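Local coordinates for gene 12 protein (Mycobacterium phage D29, PDB 3HC7) that hydrolyses the linkage between mycolic acids and the arabinogalactan-peptidoglycan of the host cell wall, opening the mycobacterial outer membrane during phage-induced lysis, at residues Arg35-Gly40 with Ile61-Leu66; Pro51-Gly56 with Gly84-Gly89. All blocks are in the same frame, centred on the assembly; numbering follows the deposited sequence.

In the fold
Helix 50-70 is common to both contacts, and Ile39 CG2 of contact 1 touches Gly56 O of contact 2 at 3.9 Å, so the two join directly although their centres lie about 13 Å apart. Both are buried. Contact 1, about 16 Å from the chain centre, packs the helix against strand 35-38 at the margin of the parallel sheet, where Gln37 is partly exposed; its main feature is a pair of stacked glutamine amides. Contact 2, about 7 Å from the chain centre, sets the N-terminal part of the same helix against helix 83-96, which follows the catalytic Ser82. All four touching residues there are buried, and their side chains are wholly apolar.

Contact 1 of 2, residues Arg35-Gly40 with Ile61-Leu66; sequences RWQPIG and ILQIEL
The amides of Gln37 and Gln63 stack face against face, their planes 26° apart, with Gln37 CD 3.8 Å from Gln63 CD. The indole of Trp36, on the strand side away from this stack, takes Pro38 CG over one face, 3.2 Å above the plane and nearer the ring's margin, while its NE1 at the ring edge is hydrogen-bonded to Thr8 OG1. The side chains of Gln37 and Gln63 lie roughly perpendicular. Gln37 leaves the backbone with CG opposite its own N (chi1 180°) and then bends at chi2, which turns the amide along the strand toward Pro38. Its NE2 donates a bond of 2.9 Å to Pro38 O, which lies 15° out of the amide plane, and this restrains the rotation of the group that Gln63 covers. Gln63 is bent at chi2 as well, bringing its amide over that of Gln37. Nearer the helix backbone, Ile39 CD1 lies against the CB-CG part of Gln63, 3.9 Å from Gln63 CG, the two side chains running antiparallel alongside one another. Phe7 of strand 5-9 touches both Gln37 and Ile64, extending the packing into the sheet. Strand 35-38, helix 50-70 and strand 76-81 form a beta-alpha-beta crossover that passes over strand 5-9, and the contact joins the outer strand to the crossover helix, an arrangement belonging to the parallel sheet of the alpha/beta-hydrolase fold.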
ATOM      1  N   ARG A  35      -0.410  16.257 -13.738  1.00 79.91           N
ATOM      2  CA  ARG A  35      -1.561  15.632 -14.383  1.00 83.15           C
ATOM      3  C   ARG A  35      -1.931  14.388 -13.574  1.00 81.38           C
ATOM      4  O   ARG A  35      -1.049  13.690 -13.073  1.00 80.17           O
ATOM      5  CB  ARG A  35      -1.220  15.239 -15.817  1.00 80.91           C
ATOM      6  CG  ARG A  35      -0.956  16.425 -16.723  1.00 91.87           C
ATOM      7  CD  ARG A  35       0.220  16.158 -17.635  1.00 90.92           C
ATOM      8  NE  ARG A  35      -0.167  15.517 -18.885  1.00 92.26           N
ATOM      9  CZ  ARG A  35       0.695  15.172 -19.837  1.00 92.90           C
ATOM     10  NH1 ARG A  35       1.993  15.396 -19.672  1.00 91.20           N
ATOM     11  NH2 ARG A  35       0.263  14.599 -20.950  1.00 92.10           N
ATOM     12  N   TRP A  36      -3.225  14.103 -13.459  1.00 72.42           N
ATOM     13  CA  TRP A  36      -3.693  13.075 -12.538  1.00 74.15           C
ATOM     14  C   TRP A  36      -4.377  11.885 -13.209  1.00 73.77           C
ATOM     15  O   TRP A  36      -5.351  12.051 -13.945  1.00 74.48           O
ATOM     16  CB  TRP A  36      -4.625  13.704 -11.500  1.00 75.92           C
ATOM     17  CG  TRP A  36      -5.184  12.733 -10.512  1.00 72.49           C
ATOM     18  CD1 TRP A  36      -4.586  11.603 -10.037  1.00 69.58           C
ATOM     19  CD2 TRP A  36      -6.448  12.828  -9.850  1.00 75.48           C
ATOM     20  NE1 TRP A  36      -5.409  10.977  -9.132  1.00 63.01           N
ATOM     21  CE2 TRP A  36      -6.558  11.712  -8.998  1.00 72.53           C
ATOM     22  CE3 TRP A  36      -7.502  13.746  -9.902  1.00 77.63           C
ATOM     23  CZ2 TRP A  36      -7.682  11.490  -8.201  1.00 72.51           C
ATOM     24  CZ3 TRP A  36      -8.615  13.525  -9.112  1.00 80.11           C
ATOM     25  CH2 TRP A  36      -8.697  12.406  -8.274  1.00 78.20           C
ATOM     26  N   GLN A  37      -3.859  10.688 -12.931  1.00 66.22           N
ATOM     27  CA  GLN A  37      -4.453   9.444 -13.410  1.00 62.13           C
ATOM     28  C   GLN A  37      -4.790   8.497 -12.261  1.00 66.94           C
ATOM     29  O   GLN A  37      -3.955   7.690 -11.847  1.00 61.56           O
ATOM     30  CB  GLN A  37      -3.513   8.733 -14.380  1.00 65.02           C
ATOM     31  CG  GLN A  37      -4.076   7.425 -14.910  1.00 64.58           C
ATOM     32  CD  GLN A  37      -5.410   7.632 -15.601  1.00 69.24           C
ATOM     33  OE1 GLN A  37      -5.489   8.319 -16.621  1.00 60.54           O
ATOM     34  NE2 GLN A  37      -6.467   7.048 -15.045  1.00 69.42           N
ATOM     35  N   PRO A  38      -6.020   8.587 -11.742  1.00 70.12           N
ATOM     36  CA  PRO A  38      -6.471   7.678 -10.685  1.00 66.93           C
ATOM     37  C   PRO A  38      -6.511   6.257 -11.220  1.00 59.11           C
ATOM     38  O   PRO A  38      -6.871   6.061 -12.381  1.00 63.19           O
ATOM     39  CB  PRO A  38      -7.896   8.159 -10.390  1.00 61.45           C
ATOM     40  CG  PRO A  38      -7.982   9.518 -10.950  1.00 71.12           C
ATOM     41  CD  PRO A  38      -7.062   9.548 -12.125  1.00 71.53           C
ATOM     42  N   ILE A  39      -6.141   5.282 -10.397  1.00 48.20           N
ATOM     43  CA  ILE A  39      -6.121   3.892 -10.841  1.00 47.49           C
ATOM     44  C   ILE A  39      -7.444   3.171 -10.561  1.00 50.07           C
ATOM     45  O   ILE A  39      -7.825   2.977  -9.406  1.00 46.55           O
ATOM     46  CB  ILE A  39      -4.948   3.113 -10.190  1.00 53.76           C
ATOM     47  CG1 ILE A  39      -3.604   3.758 -10.555  1.00 48.61           C
ATOM     48  CG2 ILE A  39      -4.981   1.649 -10.600  1.00 46.99           C
ATOM     49  CD1 ILE A  39      -3.370   3.897 -12.029  1.00 51.17           C
ATOM     50  N   GLY A  40      -8.138   2.770 -11.623  1.00 52.01           N
ATOM     51  CA  GLY A  40      -9.383   2.026 -11.495  1.00 48.49           C
ATOM     52  C   GLY A  40      -9.217   0.548 -11.813  1.00 56.51           C
ATOM     53  O   GLY A  40      -8.105   0.013 -11.752  1.00 56.26           O
ATOM     54  N   ILE A  61       0.424  -0.551 -13.772  1.00 40.58           N
ATOM     55  CA  ILE A  61       1.483  -0.790 -14.741  1.00 38.39           C
ATOM     56  C   ILE A  61       1.021  -0.315 -16.118  1.00 45.84           C
ATOM     57  O   ILE A  61       1.732   0.420 -16.805  1.00 43.96           O
ATOM     58  CB  ILE A  61       1.848  -2.277 -14.805  1.00 33.08           C
ATOM     59  CG1 ILE A  61       2.596  -2.697 -13.536  1.00 31.33           C
ATOM     60  CG2 ILE A  61       2.700  -2.561 -16.039  1.00 33.22           C
ATOM     61  CD1 ILE A  61       2.662  -4.207 -13.345  1.00 31.06           C
ATOM     62  N   LEU A  62      -0.181  -0.740 -16.498  1.00 41.82           N
ATOM     63  CA  LEU A  62      -0.788  -0.369 -17.771  1.00 48.25           C
ATOM     64  C   LEU A  62      -0.797   1.149 -17.964  1.00 53.98           C
ATOM     65  O   LEU A  62      -0.324   1.656 -18.979  1.00 58.20           O
ATOM     66  CB  LEU A  62      -2.218  -0.925 -17.844  1.00 53.06           C
ATOM     67  CG  LEU A  62      -2.964  -0.964 -19.185  1.00 65.41           C
ATOM     68  CD1 LEU A  62      -4.382  -1.486 -19.011  1.00 64.24           C
ATOM     69  CD2 LEU A  62      -3.001   0.397 -19.839  1.00 78.13           C
ATOM     70  N   GLN A  63      -1.337   1.862 -16.983  1.00 49.57           N
ATOM     71  CA  GLN A  63      -1.488   3.307 -17.065  1.00 53.52           C
ATOM     72  C   GLN A  63      -0.149   4.028 -17.149  1.00 53.76           C
ATOM     73  O   GLN A  63      -0.003   4.984 -17.905  1.00 58.24           O
ATOM     74  CB  GLN A  63      -2.287   3.824 -15.866  1.00 52.88           C
ATOM     75  CG  GLN A  63      -3.766   3.485 -15.924  1.00 56.17           C
ATOM     76  CD  GLN A  63      -4.472   4.221 -17.052  1.00 64.18           C
ATOM     77  OE1 GLN A  63      -5.535   3.804 -17.517  1.00 60.07           O
ATOM     78  NE2 GLN A  63      -3.877   5.323 -17.498  1.00 56.14           N
ATOM     79  N   ILE A  64       0.823   3.572 -16.367  1.00 47.80           N
ATOM     80  CA  ILE A  64       2.150   4.175 -16.379  1.00 54.74           C
ATOM     81  C   ILE A  64       2.761   4.119 -17.777  1.00 53.00           C
ATOM     82  O   ILE A  64       3.277   5.117 -18.279  1.00 55.25           O
ATOM     83  CB  ILE A  64       3.095   3.489 -15.379  1.00 47.99           C
ATOM     84  CG1 ILE A  64       2.763   3.943 -13.954  1.00 46.11           C
ATOM     85  CG2 ILE A  64       4.540   3.822 -15.718  1.00 45.53           C
ATOM     86  CD1 ILE A  64       3.506   3.174 -12.860  1.00 47.11           C
ATOM     87  N   GLU A  65       2.693   2.946 -18.395  1.00 53.42           N
ATOM     88  CA  GLU A  65       3.173   2.761 -19.756  1.00 57.45           C
ATOM     89  C   GLU A  65       2.475   3.712 -20.712  1.00 64.91           C
ATOM     90  O   GLU A  65       3.117   4.341 -21.557  1.00 64.57           O
ATOM     91  CB  GLU A  65       2.920   1.331 -20.221  1.00 60.23           C
ATOM     92  CG  GLU A  65       3.852   0.315 -19.630  1.00 67.96           C
ATOM     93  CD  GLU A  65       3.487  -1.091 -20.042  1.00 70.46           C
ATOM     94  OE1 GLU A  65       2.378  -1.283 -20.586  1.00 66.03           O
ATOM     95  OE2 GLU A  65       4.309  -2.000 -19.816  1.00 71.71           O
ATOM     96  N   LEU A  66       1.155   3.810 -20.585  1.00 59.00           N
ATOM     97  CA  LEU A  66       0.388   4.662 -21.486  1.00 65.59           C
ATOM     98  C   LEU A  66       0.851   6.111 -21.408  1.00 69.65           C
ATOM     99  O   LEU A  66       1.414   6.649 -22.362  1.00 76.44           O
ATOM    100  CB  LEU A  66      -1.106   4.575 -21.178  1.00 69.46           C
ATOM    101  CG  LEU A  66      -1.765   3.232 -21.478  1.00 67.96           C
ATOM    102  CD1 LEU A  66      -3.262   3.317 -21.242  1.00 66.18           C
ATOM    103  CD2 LEU A  66      -1.471   2.815 -22.905  1.00 72.93           C
TER

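Contact 2 of 2, residues Pro51-Gly56 with Gly84-Gly89; sequences PSVEKG and GAIVVG
Val53 and Gly56 of helix 50-70 pack on Ile86 and Val87 in the helix that follows the nucleophile elbow, where the Gly-X-Ser-X-Gly sequence turns from strand 76-81 through catalytic Ser82 into helix 83-96. The side chains of Ile86 and Ser82 are about 7 Å apart. The segment axes cross at -51°, with Val53 and Val87 nearest in the backbone register. With chi1 at 172°, the CG1 branch of Val53 points across to Ile86 CG2, 3.8 Å away, and lies 4.2 Å from Val87 CG2. Val87 works with both branches. Its CG2 rests 3.7 Å from Val53 O, while CG1 comes down on the backbone of Gly56, 3.5 Å from Gly56 C. The lack of a side chain at Gly56 leaves room for both Val87 methyls and lets the segment axes approach to 8.9 Å. Val87 and Ile86 meet more of helix 50-70 at Val57, Leu60 and Trp50, and Val9 and Pro119 carry the packing to the sheet and a loop. Beside the apolar patch, Ser52 OG is hydrogen-bonded to Gln83 OE1 and to Ala45 N, linking helix 50-70 to the residue next to Ser82. The segments themselves share no hydrogen bond or charge pair: methyls lie against aliphatic groups and main-chain carbonyls, and the contact depends on van der Waals packing and fit of shape.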
ATOM      1  N   PRO A  51      -6.126 -10.786  -4.402  1.00 29.87           N
ATOM      2  CA  PRO A  51      -6.618 -10.660  -5.787  1.00 33.43           C
ATOM      3  C   PRO A  51      -6.957  -9.221  -6.116  1.00 33.67           C
ATOM      4  O   PRO A  51      -6.839  -8.812  -7.271  1.00 38.84           O
ATOM      5  CB  PRO A  51      -7.898 -11.504  -5.793  1.00 32.27           C
ATOM      6  CG  PRO A  51      -7.688 -12.504  -4.666  1.00 33.56           C
ATOM      7  CD  PRO A  51      -6.929 -11.738  -3.611  1.00 28.02           C
ATOM      8  N   SER A  52      -7.387  -8.458  -5.117  1.00 29.49           N
ATOM      9  CA  SER A  52      -7.674  -7.048  -5.341  1.00 24.57           C
ATOM     10  C   SER A  52      -6.370  -6.319  -5.673  1.00 30.67           C
ATOM     11  O   SER A  52      -6.302  -5.557  -6.632  1.00 32.84           O
ATOM     12  CB  SER A  52      -8.362  -6.429  -4.127  1.00 32.78           C
ATOM     13  OG  SER A  52      -8.684  -5.069  -4.369  1.00 36.02           O
ATOM     14  N   VAL A  53      -5.337  -6.575  -4.877  1.00 29.23           N
ATOM     15  CA  VAL A  53      -4.006  -6.024  -5.118  1.00 35.89           C
ATOM     16  C   VAL A  53      -3.486  -6.312  -6.532  1.00 29.43           C
ATOM     17  O   VAL A  53      -2.926  -5.431  -7.180  1.00 30.94           O
ATOM     18  CB  VAL A  53      -2.987  -6.545  -4.072  1.00 31.97           C
ATOM     19  CG1 VAL A  53      -1.561  -6.122  -4.439  1.00 26.75           C
ATOM     20  CG2 VAL A  53      -3.350  -6.042  -2.684  1.00 26.31           C
ATOM     21  N   GLU A  54      -3.655  -7.547  -6.998  1.00 27.78           N
ATOM     22  CA  GLU A  54      -3.183  -7.943  -8.319  1.00 34.81           C
ATOM     23  C   GLU A  54      -3.847  -7.120  -9.423  1.00 36.98           C
ATOM     24  O   GLU A  54      -3.200  -6.751 -10.394  1.00 36.56           O
ATOM     25  CB  GLU A  54      -3.453  -9.427  -8.581  1.00 38.37           C
ATOM     26  CG  GLU A  54      -2.784 -10.409  -7.637  1.00 35.27           C
ATOM     27  CD  GLU A  54      -3.302 -11.831  -7.845  1.00 41.99           C
ATOM     28  OE1 GLU A  54      -4.284 -12.017  -8.599  1.00 47.72           O
ATOM     29  OE2 GLU A  54      -2.731 -12.766  -7.257  1.00 40.73           O
ATOM     30  N   LYS A  55      -5.141  -6.845  -9.283  1.00 33.87           N
ATOM     31  CA  LYS A  55      -5.851  -6.029 -10.280  1.00 37.66           C
ATOM     32  C   LYS A  55      -5.346  -4.591 -10.294  1.00 41.51           C
ATOM     33  O   LYS A  55      -5.152  -4.003 -11.359  1.00 41.94           O
ATOM     34  CB  LYS A  55      -7.353  -6.048 -10.023  1.00 34.82           C
ATOM     35  CG  LYS A  55      -7.964  -7.430 -10.165  1.00 36.45           C
ATOM     36  CD  LYS A  55      -9.336  -7.481  -9.531  1.00 47.03           C
ATOM     37  CE  LYS A  55      -9.921  -8.870  -9.643  1.00 58.51           C
ATOM     38  NZ  LYS A  55     -10.161  -9.221 -11.068  1.00 69.47           N
ATOM     39  N   GLY A  56      -5.134  -4.030  -9.105  1.00 40.55           N
ATOM     40  CA  GLY A  56      -4.615  -2.680  -8.990  1.00 37.73           C
ATOM     41  C   GLY A  56      -3.221  -2.586  -9.580  1.00 40.61           C
ATOM     42  O   GLY A  56      -2.893  -1.608 -10.252  1.00 40.17           O
ATOM     43  N   GLY A  84      -3.640   0.296  -1.215  1.00 38.02           N
ATOM     44  CA  GLY A  84      -3.085   1.087  -2.299  1.00 43.79           C
ATOM     45  C   GLY A  84      -1.575   1.201  -2.216  1.00 40.55           C
ATOM     46  O   GLY A  84      -0.900   1.289  -3.241  1.00 38.34           O
ATOM     47  N   ALA A  85      -1.046   1.200  -0.993  1.00 36.31           N
ATOM     48  CA  ALA A  85       0.399   1.254  -0.779  1.00 36.03           C
ATOM     49  C   ALA A  85       1.042  -0.053  -1.218  1.00 36.49           C
ATOM     50  O   ALA A  85       2.151  -0.058  -1.750  1.00 34.65           O
ATOM     51  CB  ALA A  85       0.713   1.531   0.676  1.00 30.03           C
ATOM     52  N   ILE A  86       0.355  -1.166  -0.986  1.00 31.59           N
ATOM     53  CA  ILE A  86       0.849  -2.448  -1.491  1.00 30.80           C
ATOM     54  C   ILE A  86       0.936  -2.424  -3.022  1.00 33.42           C
ATOM     55  O   ILE A  86       1.940  -2.858  -3.597  1.00 32.50           O
ATOM     56  CB  ILE A  86      -0.037  -3.640  -1.067  1.00 34.51           C
ATOM     57  CG1 ILE A  86      -0.225  -3.690   0.450  1.00 23.66           C
ATOM     58  CG2 ILE A  86       0.570  -4.966  -1.549  1.00 31.68           C
ATOM     59  CD1 ILE A  86      -1.237  -4.773   0.893  1.00 23.52           C
ATOM     60  N   VAL A  87      -0.114  -1.924  -3.678  1.00 32.43           N
ATOM     61  CA  VAL A  87      -0.118  -1.849  -5.137  1.00 35.22           C
ATOM     62  C   VAL A  87       1.081  -1.046  -5.640  1.00 30.72           C
ATOM     63  O   VAL A  87       1.838  -1.521  -6.487  1.00 29.04           O
ATOM     64  CB  VAL A  87      -1.429  -1.239  -5.699  1.00 39.45           C
ATOM     65  CG1 VAL A  87      -1.288  -0.947  -7.214  1.00 30.70           C
ATOM     66  CG2 VAL A  87      -2.615  -2.160  -5.426  1.00 31.42           C
ATOM     67  N   VAL A  88       1.255   0.167  -5.121  1.00 33.83           N
ATOM     68  CA  VAL A  88       2.370   1.019  -5.550  1.00 32.51           C
ATOM     69  C   VAL A  88       3.711   0.368  -5.204  1.00 33.32           C
ATOM     70  O   VAL A  88       4.663   0.430  -5.986  1.00 32.99           O
ATOM     71  CB  VAL A  88       2.304   2.430  -4.919  1.00 32.97           C
ATOM     72  CG1 VAL A  88       3.567   3.234  -5.247  1.00 37.26           C
ATOM     73  CG2 VAL A  88       1.062   3.184  -5.398  1.00 39.28           C
ATOM     74  N   GLY A  89       3.780  -0.247  -4.027  1.00 31.12           N
ATOM     75  CA  GLY A  89       4.994  -0.905  -3.571  1.00 24.97           C
ATOM     76  C   GLY A  89       5.382  -2.094  -4.443  1.00 25.34           C
ATOM     77  O   GLY A  89       6.559  -2.300  -4.731  1.00 29.26           O
TER